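Local atomic coordinates of aminotransferase, class III (Thermomicrobium roseum, PDB entry 6IO1), a protein that acts as a thermostable (S)-enantioselective omega-transaminase, probably passing amino groups between substrates by way of its pyridoxal 5'-phosphate cofactor. Residues E4-A9 against W46-K51; A13-I16 against L20-L23; R103-E106 against L112-F115; V63-G68 against L335-I340. One frame throughout, in Å; residues are numbered along the deposited sequence.

Contact 1. Residues E4-A9 against W46-K51; sequences ETWNAA and WDAEGK
Apolar contact centres on A48, whose methyl meets two residues of the N-terminal arm. A8 CB touches A48 CB at 3.7 Å, and the benzene end of the W6 indole adds a contact of 4.0 Å from CZ3 to A48 CB. Small side chains suit a place where the first turn of helix 8-18 comes close to a hairpin loop. W6 chi1 of 53° sets CG between its backbone N and carbonyl carbon, turning the indole to the loop. Its rim, near the ring plane, also meets a polar atom: CZ3 lies 3.7 Å from A48 O.

The hairpin joins strands 44-47 and 52-55 by a type I turn from D47 to G50 with a G1 bulge. G50 has a positive phi of 92°, where a CB would press on the preceding carbonyl O.

Hydrogen bonds stiffen each partner internally, none passing between them. D47 OD1 accepts K51 N at 2.8 Å, from above the carboxylate plane, and more weakly E49 N; OD2 holds the hydroxyl of Y53. N7 is the N-cap of helix 8-18, its OD1 taking the N-H of E10. W6 also packs on P95 of the second subunit.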
loop_
_atom_site.group_PDB
_atom_site.type_symbol
_atom_site.label_atom_id
_atom_site.label_comp_id
_atom_site.label_asym_id
_atom_site.label_seq_id
_atom_site.Cartn_x
_atom_site.Cartn_y
_atom_site.Cartn_z
ATOM N N GLU B 4 -15.745 24.549 1.287
ATOM C CA GLU B 4 -14.489 24.681 2.016
ATOM C C GLU B 4 -14.498 25.917 2.908
ATOM O O GLU B 4 -14.957 26.983 2.499
ATOM C CB GLU B 4 -13.314 24.754 1.043
ATOM C CG GLU B 4 -13.156 23.532 0.160
ATOM C CD GLU B 4 -11.813 23.497 -0.535
ATOM O OE1 GLU B 4 -10.987 22.623 -0.199
ATOM O OE2 GLU B 4 -11.581 24.352 -1.415
ATOM N N THR B 5 -13.993 25.767 4.131
ATOM C CA THR B 5 -13.879 26.867 5.084
ATOM C C THR B 5 -12.474 26.939 5.668
ATOM O O THR B 5 -12.289 27.040 6.882
ATOM C CB THR B 5 -14.901 26.729 6.209
ATOM O OG1 THR B 5 -14.725 25.465 6.860
ATOM C CG2 THR B 5 -16.317 26.823 5.662
ATOM N N TRP B 6 -11.451 26.920 4.819
ATOM C CA TRP B 6 -10.085 26.905 5.317
ATOM C C TRP B 6 -9.422 28.254 5.076
ATOM O O TRP B 6 -9.723 28.950 4.104
ATOM C CB TRP B 6 -9.260 25.800 4.642
ATOM C CG TRP B 6 -9.298 25.826 3.128
ATOM C CD1 TRP B 6 -10.031 25.009 2.314
ATOM C CD2 TRP B 6 -8.565 26.703 2.254
ATOM N NE1 TRP B 6 -9.807 25.326 0.997
ATOM C CE2 TRP B 6 -8.912 26.362 0.932
ATOM C CE3 TRP B 6 -7.650 27.741 2.463
ATOM C CZ2 TRP B 6 -8.381 27.024 -0.173
ATOM C CZ3 TRP B 6 -7.129 28.400 1.365
ATOM C CH2 TRP B 6 -7.493 28.037 0.064
ATOM N N ASN B 7 -8.561 28.647 6.012
ATOM C CA ASN B 7 -7.689 29.800 5.848
ATOM C C ASN B 7 -6.240 29.323 5.844
ATOM O O ASN B 7 -5.889 28.374 6.552
ATOM C CB ASN B 7 -7.956 30.881 6.917
ATOM C CG ASN B 7 -7.260 30.614 8.232
ATOM O OD1 ASN B 7 -6.040 30.745 8.348
ATOM N ND2 ASN B 7 -8.044 30.281 9.250
ATOM N N ALA B 8 -5.409 29.985 5.035
ATOM C CA ALA B 8 -4.052 29.505 4.781
ATOM C C ALA B 8 -3.215 29.429 6.055
ATOM O O ALA B 8 -2.501 28.443 6.282
ATOM C CB ALA B 8 -3.373 30.404 3.747
ATOM N N ALA B 9 -3.269 30.472 6.890
ATOM C CA ALA B 9 -2.466 30.479 8.110
ATOM C C ALA B 9 -2.850 29.330 9.034
ATOM O O ALA B 9 -1.979 28.657 9.603
ATOM C CB ALA B 9 -2.615 31.820 8.828
ATOM N N TRP B 46 -2.382 25.681 -7.756
ATOM C CA TRP B 46 -2.413 26.928 -7.002
ATOM C C TRP B 46 -2.254 26.628 -5.520
ATOM O O TRP B 46 -2.815 25.651 -5.015
ATOM C CB TRP B 46 -3.713 27.700 -7.249
ATOM C CG TRP B 46 -3.792 28.325 -8.611
ATOM C CD1 TRP B 46 -3.508 29.620 -8.937
ATOM C CD2 TRP B 46 -4.184 27.682 -9.829
ATOM N NE1 TRP B 46 -3.699 29.822 -10.284
ATOM C CE2 TRP B 46 -4.113 28.647 -10.854
ATOM C CE3 TRP B 46 -4.588 26.383 -10.154
ATOM C CZ2 TRP B 46 -4.431 28.355 -12.179
ATOM C CZ3 TRP B 46 -4.902 26.094 -11.470
ATOM C CH2 TRP B 46 -4.823 27.076 -12.466
ATOM N N ASP B 47 -1.491 27.467 -4.822
ATOM C CA ASP B 47 -1.310 27.261 -3.395
ATOM C C ASP B 47 -2.417 27.972 -2.615
ATOM O O ASP B 47 -3.297 28.623 -3.183
ATOM C CB ASP B 47 0.095 27.690 -2.950
ATOM C CG ASP B 47 0.335 29.196 -3.031
ATOM O OD1 ASP B 47 -0.615 29.982 -3.229
ATOM O OD2 ASP B 47 1.509 29.597 -2.883
ATOM N N ALA B 48 -2.370 27.843 -1.287
ATOM C CA ALA B 48 -3.421 28.397 -0.440
ATOM C C ALA B 48 -3.499 29.915 -0.514
ATOM O O ALA B 48 -4.555 30.485 -0.217
ATOM C CB ALA B 48 -3.209 27.956 1.009
ATOM N N GLU B 49 -2.417 30.583 -0.906
ATOM C CA GLU B 49 -2.393 32.036 -0.998
ATOM C C GLU B 49 -2.715 32.548 -2.397
ATOM O O GLU B 49 -2.644 33.759 -2.629
ATOM C CB GLU B 49 -1.029 32.563 -0.537
ATOM C CG GLU B 49 -0.787 32.378 0.957
ATOM C CD GLU B 49 0.613 32.768 1.381
ATOM O OE1 GLU B 49 1.026 33.911 1.100
ATOM O OE2 GLU B 49 1.298 31.931 2.003
ATOM N N GLY B 50 -3.067 31.662 -3.330
ATOM C CA GLY B 50 -3.455 32.045 -4.673
ATOM C C GLY B 50 -2.338 32.082 -5.689
ATOM O O GLY B 50 -2.595 32.391 -6.860
ATOM N N LYS B 51 -1.113 31.782 -5.283
ATOM C CA LYS B 51 0.002 31.762 -6.212
ATOM C C LYS B 51 -0.076 30.539 -7.126
ATOM O O LYS B 51 -0.443 29.444 -6.692
ATOM C CB LYS B 51 1.308 31.778 -5.425
ATOM C CG LYS B 51 2.532 31.646 -6.280
ATOM C CD LYS B 51 3.760 32.084 -5.534
ATOM C CE LYS B 51 4.964 31.957 -6.420
ATOM N NZ LYS B 51 6.170 32.562 -5.785
#

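Contact 2. Residues A13-I16 against L20-L23; sequences AKDI and LHPL
D15 sits in the last turns of helix 8-18, and H21 follows just past its end in an extended backbone, so that their side chains approach from opposite directions. In D15, CG is anti to the backbone N (chi1 -172°), which carries the carboxylate out to the imidazole. H21 answers with its NE2 edge: NE2 donates to D15 OD2 in a nearly straight bond (162°), modelled at 2.5 Å, a length too short to be taken literally. The second oxygen is not far off, with D15 OD1 2.9 Å from H21 NE2. The carboxylate carbon lies in the plane of the ring, but the carboxylate itself is turned 58° against it.

This histidine-carboxylate pair fastens the C-terminal part of the helix to the connection leading to helix 26-32, whose L29 packs on both residues; the H21 side chain is about 14 Å from the bound PMP. D15 OD1 also takes a hydrogen bond from H19 ND1, giving the carboxylate two histidine partners. At the far side of its ring, H21 ND1 bonds to the carbonyl oxygen of T88 in the second subunit. A histidine suits this bridging place because it can donate from both nitrogens, and buried next to an aspartate it is probably held as the imidazolium.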
loop_
_atom_site.group_PDB
_atom_site.type_symbol
_atom_site.label_atom_id
_atom_site.label_comp_id
_atom_site.label_asym_id
_atom_site.label_seq_id
_atom_site.Cartn_x
_atom_site.Cartn_y
_atom_site.Cartn_z
ATOM N N ALA B 13 -0.467 26.214 10.315
ATOM C CA ALA B 13 -0.307 25.895 11.732
ATOM C C ALA B 13 -0.719 24.456 12.022
ATOM O O ALA B 13 -0.011 23.723 12.724
ATOM C CB ALA B 13 -1.118 26.873 12.583
ATOM N N LYS B 14 -1.867 24.033 11.486
ATOM C CA LYS B 14 -2.344 22.672 11.706
ATOM C C LYS B 14 -1.387 21.648 11.111
ATOM O O LYS B 14 -1.160 20.586 11.703
ATOM C CB LYS B 14 -3.740 22.501 11.107
ATOM C CG LYS B 14 -4.863 23.158 11.889
ATOM C CD LYS B 14 -6.187 22.980 11.162
ATOM C CE LYS B 14 -7.372 23.231 12.078
ATOM N NZ LYS B 14 -8.650 23.296 11.313
ATOM N N ASP B 15 -0.828 21.940 9.935
ATOM C CA ASP B 15 0.123 21.022 9.320
ATOM C C ASP B 15 1.367 20.872 10.183
ATOM O O ASP B 15 1.848 19.756 10.409
ATOM C CB ASP B 15 0.496 21.509 7.921
ATOM C CG ASP B 15 1.318 20.493 7.157
ATOM O OD1 ASP B 15 0.723 19.595 6.526
ATOM O OD2 ASP B 15 2.563 20.584 7.197
ATOM N N ILE B 16 1.910 21.992 10.665
ATOM C CA ILE B 16 3.082 21.921 11.535
ATOM C C ILE B 16 2.751 21.146 12.806
ATOM O O ILE B 16 3.567 20.361 13.305
ATOM C CB ILE B 16 3.604 23.335 11.850
ATOM C CG1 ILE B 16 4.201 23.973 10.596
ATOM C CG2 ILE B 16 4.641 23.293 12.966
ATOM C CD1 ILE B 16 4.497 25.448 10.747
ATOM N N LEU B 20 2.948 14.563 10.005
ATOM C CA LEU B 20 4.282 13.967 9.929
ATOM C C LEU B 20 4.564 13.651 8.464
ATOM O O LEU B 20 4.322 12.541 7.988
ATOM C CB LEU B 20 4.360 12.726 10.809
ATOM C CG LEU B 20 5.734 12.136 11.128
ATOM C CD1 LEU B 20 6.429 12.951 12.203
ATOM C CD2 LEU B 20 5.595 10.684 11.561
ATOM N N HIS B 21 5.072 14.647 7.744
ATOM C CA HIS B 21 5.249 14.526 6.303
ATOM C C HIS B 21 6.206 13.386 5.960
ATOM O O HIS B 21 7.206 13.179 6.659
ATOM C CB HIS B 21 5.795 15.828 5.719
ATOM C CG HIS B 21 4.792 16.932 5.638
ATOM N ND1 HIS B 21 4.166 17.283 4.461
ATOM C CD2 HIS B 21 4.318 17.775 6.585
ATOM C CE1 HIS B 21 3.345 18.293 4.689
ATOM N NE2 HIS B 21 3.419 18.611 5.968
ATOM N N PRO B 22 5.932 12.630 4.901
ATOM C CA PRO B 22 6.944 11.723 4.359
ATOM C C PRO B 22 7.896 12.464 3.433
ATOM O O PRO B 22 7.535 13.457 2.796
ATOM C CB PRO B 22 6.114 10.695 3.585
ATOM C CG PRO B 22 4.905 11.445 3.155
ATOM C CD PRO B 22 4.654 12.535 4.174
ATOM N N LEU B 23 9.128 11.954 3.360
ATOM C CA LEU B 23 10.151 12.485 2.455
ATOM C C LEU B 23 10.327 13.991 2.640
ATOM O O LEU B 23 10.417 14.756 1.677
ATOM C CB LEU B 23 9.817 12.151 1.000
ATOM C CG LEU B 23 10.588 11.002 0.344
ATOM C CD1 LEU B 23 12.045 11.380 0.145
ATOM C CD2 LEU B 23 10.468 9.729 1.169
#

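Contact 3. Residues R103-E106 against L112-F115; sequences RLAE and LDHF
The F115 ring takes the CB of L104 over one face and meets the A105 methyl at its edge, in the plane. Over the face, L104 CB stands 3.7 Å from the ring centroid and 19° off the normal, a CH-pi contact displaced toward CZ, which lies 3.5 Å from L104 CB. At the edge, A105 CB is 3.8 Å from F115 CE1. The same CE1 reaches the helix backbone obliquely, 3.2 Å from A105 N. F115 CG is anti to its own carbonyl carbon (chi1 -60°), and the ring is thereby laid against one turn of helix 95-107; alanine suits position 105 because the helix backbone and strand 112-118 come so close there, with the CA atoms of A105 and D113 4.2 Å apart.

The strand is the outermost within this chain of the large seven-stranded mixed sheet, as expected for a class-III aminotransferase, and it carries a classic beta bulge in which D113 and H114 both face V303. F287 of strand 284-287 packs on L104 and F115 alike, while D113 O is bonded to H18 ND1 of the second subunit. Were an alanine here in place of F115, the ring's contacts would vanish and a gap would probably open between L104 and the sheet.

No hydrogen bond spans the contact. D113 OD1 instead lies 3.2 Å from A105 O and 3.0 Å from L112 O, a cluster of acceptors that would tend to disfavour the charged carboxylate, so cohesion here rests on the aromatic and aliphatic groups.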
loop_
_atom_site.group_PDB
_atom_site.type_symbol
_atom_site.label_atom_id
_atom_site.label_comp_id
_atom_site.label_asym_id
_atom_site.label_seq_id
_atom_site.Cartn_x
_atom_site.Cartn_y
_atom_site.Cartn_z
ATOM N N ARG B 103 -8.528 -5.493 -20.062
ATOM C CA ARG B 103 -7.970 -4.415 -20.868
ATOM C C ARG B 103 -6.454 -4.358 -20.740
ATOM O O ARG B 103 -5.748 -4.141 -21.731
ATOM C CB ARG B 103 -8.594 -3.085 -20.455
ATOM C CG ARG B 103 -8.352 -1.957 -21.430
ATOM C CD ARG B 103 -9.294 -0.809 -21.143
ATOM N NE ARG B 103 -9.244 0.214 -22.180
ATOM C CZ ARG B 103 -9.852 1.391 -22.087
ATOM N NH1 ARG B 103 -10.536 1.699 -20.993
ATOM N NH2 ARG B 103 -9.761 2.268 -23.076
ATOM N N LEU B 104 -5.934 -4.538 -19.522
ATOM C CA LEU B 104 -4.490 -4.574 -19.330
ATOM C C LEU B 104 -3.866 -5.782 -20.012
ATOM O O LEU B 104 -2.738 -5.694 -20.510
ATOM C CB LEU B 104 -4.158 -4.573 -17.839
ATOM C CG LEU B 104 -4.458 -3.275 -17.086
ATOM C CD1 LEU B 104 -4.033 -3.394 -15.632
ATOM C CD2 LEU B 104 -3.779 -2.092 -17.756
ATOM N N ALA B 105 -4.573 -6.915 -20.035
ATOM C CA ALA B 105 -4.086 -8.062 -20.793
ATOM C C ALA B 105 -3.935 -7.710 -22.266
ATOM O O ALA B 105 -2.982 -8.142 -22.924
ATOM C CB ALA B 105 -5.027 -9.252 -20.618
ATOM N N GLU B 106 -4.870 -6.922 -22.799
ATOM C CA GLU B 106 -4.731 -6.471 -24.183
ATOM C C GLU B 106 -3.561 -5.499 -24.336
ATOM O O GLU B 106 -2.747 -5.632 -25.259
ATOM C CB GLU B 106 -6.026 -5.822 -24.673
ATOM C CG GLU B 106 -5.887 -5.179 -26.049
ATOM C CD GLU B 106 -7.219 -4.786 -26.657
ATOM O OE1 GLU B 106 -7.270 -3.762 -27.371
ATOM O OE2 GLU B 106 -8.214 -5.502 -26.423
ATOM N N LEU B 112 1.565 -11.466 -21.092
ATOM C CA LEU B 112 1.372 -10.759 -19.826
ATOM C C LEU B 112 -0.124 -10.510 -19.685
ATOM O O LEU B 112 -0.648 -9.432 -19.977
ATOM C CB LEU B 112 2.166 -9.460 -19.794
ATOM C CG LEU B 112 3.679 -9.560 -19.606
ATOM C CD1 LEU B 112 4.325 -8.207 -19.842
ATOM C CD2 LEU B 112 4.013 -10.080 -18.218
ATOM N N ASP B 113 -0.826 -11.546 -19.230
ATOM C CA ASP B 113 -2.276 -11.550 -19.262
ATOM C C ASP B 113 -2.947 -11.775 -17.916
ATOM O O ASP B 113 -4.181 -11.800 -17.873
ATOM C CB ASP B 113 -2.780 -12.619 -20.245
ATOM C CG ASP B 113 -2.531 -12.249 -21.695
ATOM O OD1 ASP B 113 -2.267 -11.061 -21.973
ATOM O OD2 ASP B 113 -2.604 -13.149 -22.559
ATOM N N HIS B 114 -2.209 -11.938 -16.816
ATOM C CA HIS B 114 -2.864 -12.196 -15.538
ATOM C C HIS B 114 -2.454 -11.139 -14.525
ATOM O O HIS B 114 -1.267 -10.871 -14.353
ATOM C CB HIS B 114 -2.535 -13.606 -15.059
ATOM C CG HIS B 114 -2.848 -14.661 -16.076
ATOM N ND1 HIS B 114 -3.975 -15.452 -16.008
ATOM C CD2 HIS B 114 -2.192 -15.038 -17.198
ATOM C CE1 HIS B 114 -3.992 -16.281 -17.037
ATOM N NE2 HIS B 114 -2.921 -16.050 -17.775
ATOM N N PHE B 115 -3.430 -10.540 -13.846
ATOM C CA PHE B 115 -3.152 -9.354 -13.047
ATOM C C PHE B 115 -3.727 -9.468 -11.644
ATOM O O PHE B 115 -4.831 -9.986 -11.446
ATOM C CB PHE B 115 -3.710 -8.100 -13.732
ATOM C CG PHE B 115 -3.131 -7.850 -15.092
ATOM C CD1 PHE B 115 -3.683 -8.443 -16.215
ATOM C CD2 PHE B 115 -2.028 -7.031 -15.248
ATOM C CE1 PHE B 115 -3.144 -8.221 -17.465
ATOM C CE2 PHE B 115 -1.484 -6.804 -16.497
ATOM C CZ PHE B 115 -2.045 -7.400 -17.608
#

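Contact 4. Residues V63-G68 against L335-I340; sequences VNIGHG and LRNLDI
I65 and N337 owe their meeting to their first torsions: I65 CG1 stands between its backbone N and carbonyl carbon (chi1 72°), and N337 CG is anti to its backbone N (chi1 -179°). The isoleucine thus presents two methyls to one amide oxygen, with I65 CD1 and I65 CG2 each 3.2 Å from N337 OD1. I65 CD1 also meets I340 CD1 at 4.0 Å, the two side chains crossing at about a right angle.

N337 and I340, one turn apart on helix 328-344, so form the surface against which the loop between helices 58-61 and 70-82 rests. L72 of helix 70-82 touches both isoleucines. The amide oxygen is not left to the methyls alone: S293 OG bonds to N337 OD1 and also to I65 N, linking loop and helix, while N337 ND2 makes weak bonds to the carbonyls of G290 and I291, directly after K289 of the PMP pocket. Trimming I65 to an alanine here would remove CD1 and CG2 and is likely to leave I340 CD1 without its mate and N337 OD1 facing a gap.

A branched aliphatic wall beside a buried amide would keep that amide oxygen from other polar company, which should favour its bond to S293.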
loop_
_atom_site.group_PDB
_atom_site.type_symbol
_atom_site.label_atom_id
_atom_site.label_comp_id
_atom_site.label_asym_id
_atom_site.label_seq_id
_atom_site.Cartn_x
_atom_site.Cartn_y
_atom_site.Cartn_z
ATOM N N VAL B 63 0.618 12.250 -12.406
ATOM C CA VAL B 63 -0.557 12.924 -12.956
ATOM C C VAL B 63 -0.384 13.058 -14.464
ATOM O O VAL B 63 -0.141 14.153 -14.985
ATOM C CB VAL B 63 -0.797 14.290 -12.285
ATOM C CG1 VAL B 63 -2.150 14.855 -12.701
ATOM C CG2 VAL B 63 -0.736 14.153 -10.774
ATOM N N ASN B 64 -0.499 11.931 -15.171
ATOM C CA ASN B 64 -0.127 11.884 -16.582
ATOM C C ASN B 64 -1.081 12.683 -17.465
ATOM O O ASN B 64 -0.635 13.411 -18.358
ATOM C CB ASN B 64 -0.041 10.429 -17.041
ATOM C CG ASN B 64 1.156 9.709 -16.452
ATOM O OD1 ASN B 64 1.803 10.208 -15.531
ATOM N ND2 ASN B 64 1.462 8.531 -16.983
ATOM N N ILE B 65 -2.398 12.563 -17.247
ATOM C CA ILE B 65 -3.353 13.270 -18.098
ATOM C C ILE B 65 -3.679 14.664 -17.580
ATOM O O ILE B 65 -4.518 15.354 -18.175
ATOM C CB ILE B 65 -4.663 12.474 -18.283
ATOM C CG1 ILE B 65 -5.499 12.484 -17.001
ATOM C CG2 ILE B 65 -4.367 11.054 -18.741
ATOM C CD1 ILE B 65 -6.895 11.925 -17.187
ATOM N N GLY B 66 -3.043 15.103 -16.498
ATOM C CA GLY B 66 -3.245 16.440 -15.983
ATOM C C GLY B 66 -4.356 16.520 -14.951
ATOM O O GLY B 66 -5.141 15.591 -14.746
ATOM N N HIS B 67 -4.412 17.670 -14.287
ATOM C CA HIS B 67 -5.404 17.903 -13.251
ATOM C C HIS B 67 -6.735 18.339 -13.863
ATOM O O HIS B 67 -6.808 18.786 -15.012
ATOM C CB HIS B 67 -4.926 18.976 -12.270
ATOM C CG HIS B 67 -3.618 18.667 -11.608
ATOM N ND1 HIS B 67 -3.494 17.735 -10.600
ATOM C CD2 HIS B 67 -2.382 19.186 -11.795
ATOM C CE1 HIS B 67 -2.235 17.686 -10.202
ATOM N NE2 HIS B 67 -1.539 18.556 -10.911
ATOM N N GLY B 68 -7.797 18.200 -13.072
ATOM C CA GLY B 68 -9.089 18.763 -13.413
ATOM C C GLY B 68 -9.922 18.012 -14.426
ATOM O O GLY B 68 -10.797 18.616 -15.051
ATOM N N LEU B 335 -10.054 2.831 -15.790
ATOM C CA LEU B 335 -10.639 2.602 -17.107
ATOM C C LEU B 335 -10.895 3.922 -17.827
ATOM O O LEU B 335 -10.573 4.066 -19.014
ATOM C CB LEU B 335 -11.935 1.801 -16.977
ATOM C CG LEU B 335 -11.799 0.337 -16.553
ATOM C CD1 LEU B 335 -13.167 -0.276 -16.292
ATOM C CD2 LEU B 335 -11.042 -0.461 -17.604
ATOM N N ARG B 336 -11.454 4.905 -17.116
ATOM C CA ARG B 336 -11.689 6.209 -17.738
ATOM C C ARG B 336 -10.373 6.894 -18.109
ATOM O O ARG B 336 -10.251 7.499 -19.188
ATOM C CB ARG B 336 -12.511 7.092 -16.801
ATOM C CG ARG B 336 -13.358 8.130 -17.513
ATOM C CD ARG B 336 -14.515 7.482 -18.253
ATOM N NE ARG B 336 -15.249 8.450 -19.061
ATOM C CZ ARG B 336 -14.924 8.780 -20.306
ATOM N NH1 ARG B 336 -13.894 8.194 -20.901
ATOM N NH2 ARG B 336 -15.645 9.675 -20.967
ATOM N N ASN B 337 -9.379 6.810 -17.222
ATOM C CA ASN B 337 -8.070 7.391 -17.491
ATOM C C ASN B 337 -7.428 6.755 -18.714
ATOM O O ASN B 337 -6.797 7.444 -19.520
ATOM C CB ASN B 337 -7.175 7.231 -16.261
ATOM C CG ASN B 337 -5.800 7.829 -16.457
ATOM O OD1 ASN B 337 -5.652 9.042 -16.583
ATOM N ND2 ASN B 337 -4.783 6.977 -16.478
ATOM N N LEU B 338 -7.558 5.434 -18.853
ATOM C CA LEU B 338 -7.043 4.751 -20.033
ATOM C C LEU B 338 -7.792 5.183 -21.285
ATOM O O LEU B 338 -7.190 5.323 -22.355
ATOM C CB LEU B 338 -7.135 3.237 -19.845
ATOM C CG LEU B 338 -6.104 2.633 -18.891
ATOM C CD1 LEU B 338 -6.246 1.121 -18.828
ATOM C CD2 LEU B 338 -4.699 3.029 -19.313
ATOM N N ASP B 339 -9.106 5.400 -21.170
ATOM C CA ASP B 339 -9.864 5.924 -22.302
ATOM C C ASP B 339 -9.258 7.233 -22.786
ATOM O O ASP B 339 -8.989 7.410 -23.981
ATOM C CB ASP B 339 -11.327 6.147 -21.910
ATOM C CG ASP B 339 -12.075 4.857 -21.663
ATOM O OD1 ASP B 339 -11.569 3.788 -22.057
ATOM O OD2 ASP B 339 -13.174 4.916 -21.076
ATOM N N ILE B 340 -9.000 8.149 -21.852
ATOM C CA ILE B 340 -8.455 9.452 -22.224
ATOM C C ILE B 340 -7.031 9.315 -22.759
ATOM O O ILE B 340 -6.669 9.940 -23.764
ATOM C CB ILE B 340 -8.527 10.421 -21.032
ATOM C CG1 ILE B 340 -9.988 10.685 -20.665
ATOM C CG2 ILE B 340 -7.814 11.724 -21.356
ATOM C CD1 ILE B 340 -10.167 11.593 -19.473
#

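In the fold
From the N terminus, the arm 4-9 meets the hairpin loop 46-51, and contact 1 thereby closes a loop that contains the whole of contact 2, the short closure at the end of helix 8-18. Contact 4 then opens at 63-68 and closes 267 residues later on helix 328-344; within that long span lies contact 3, joining helix 95-107 to the strand 112-118 that follows it. No contacts cross. Contacts 3 and 4 touch through the salt bridge from R103 NH1 to D339 OD1, coupling helices 95-107 and 328-344. Contacts 2 and 3 lie on opposite sides of the chain's centre, yet all four reach the second subunit.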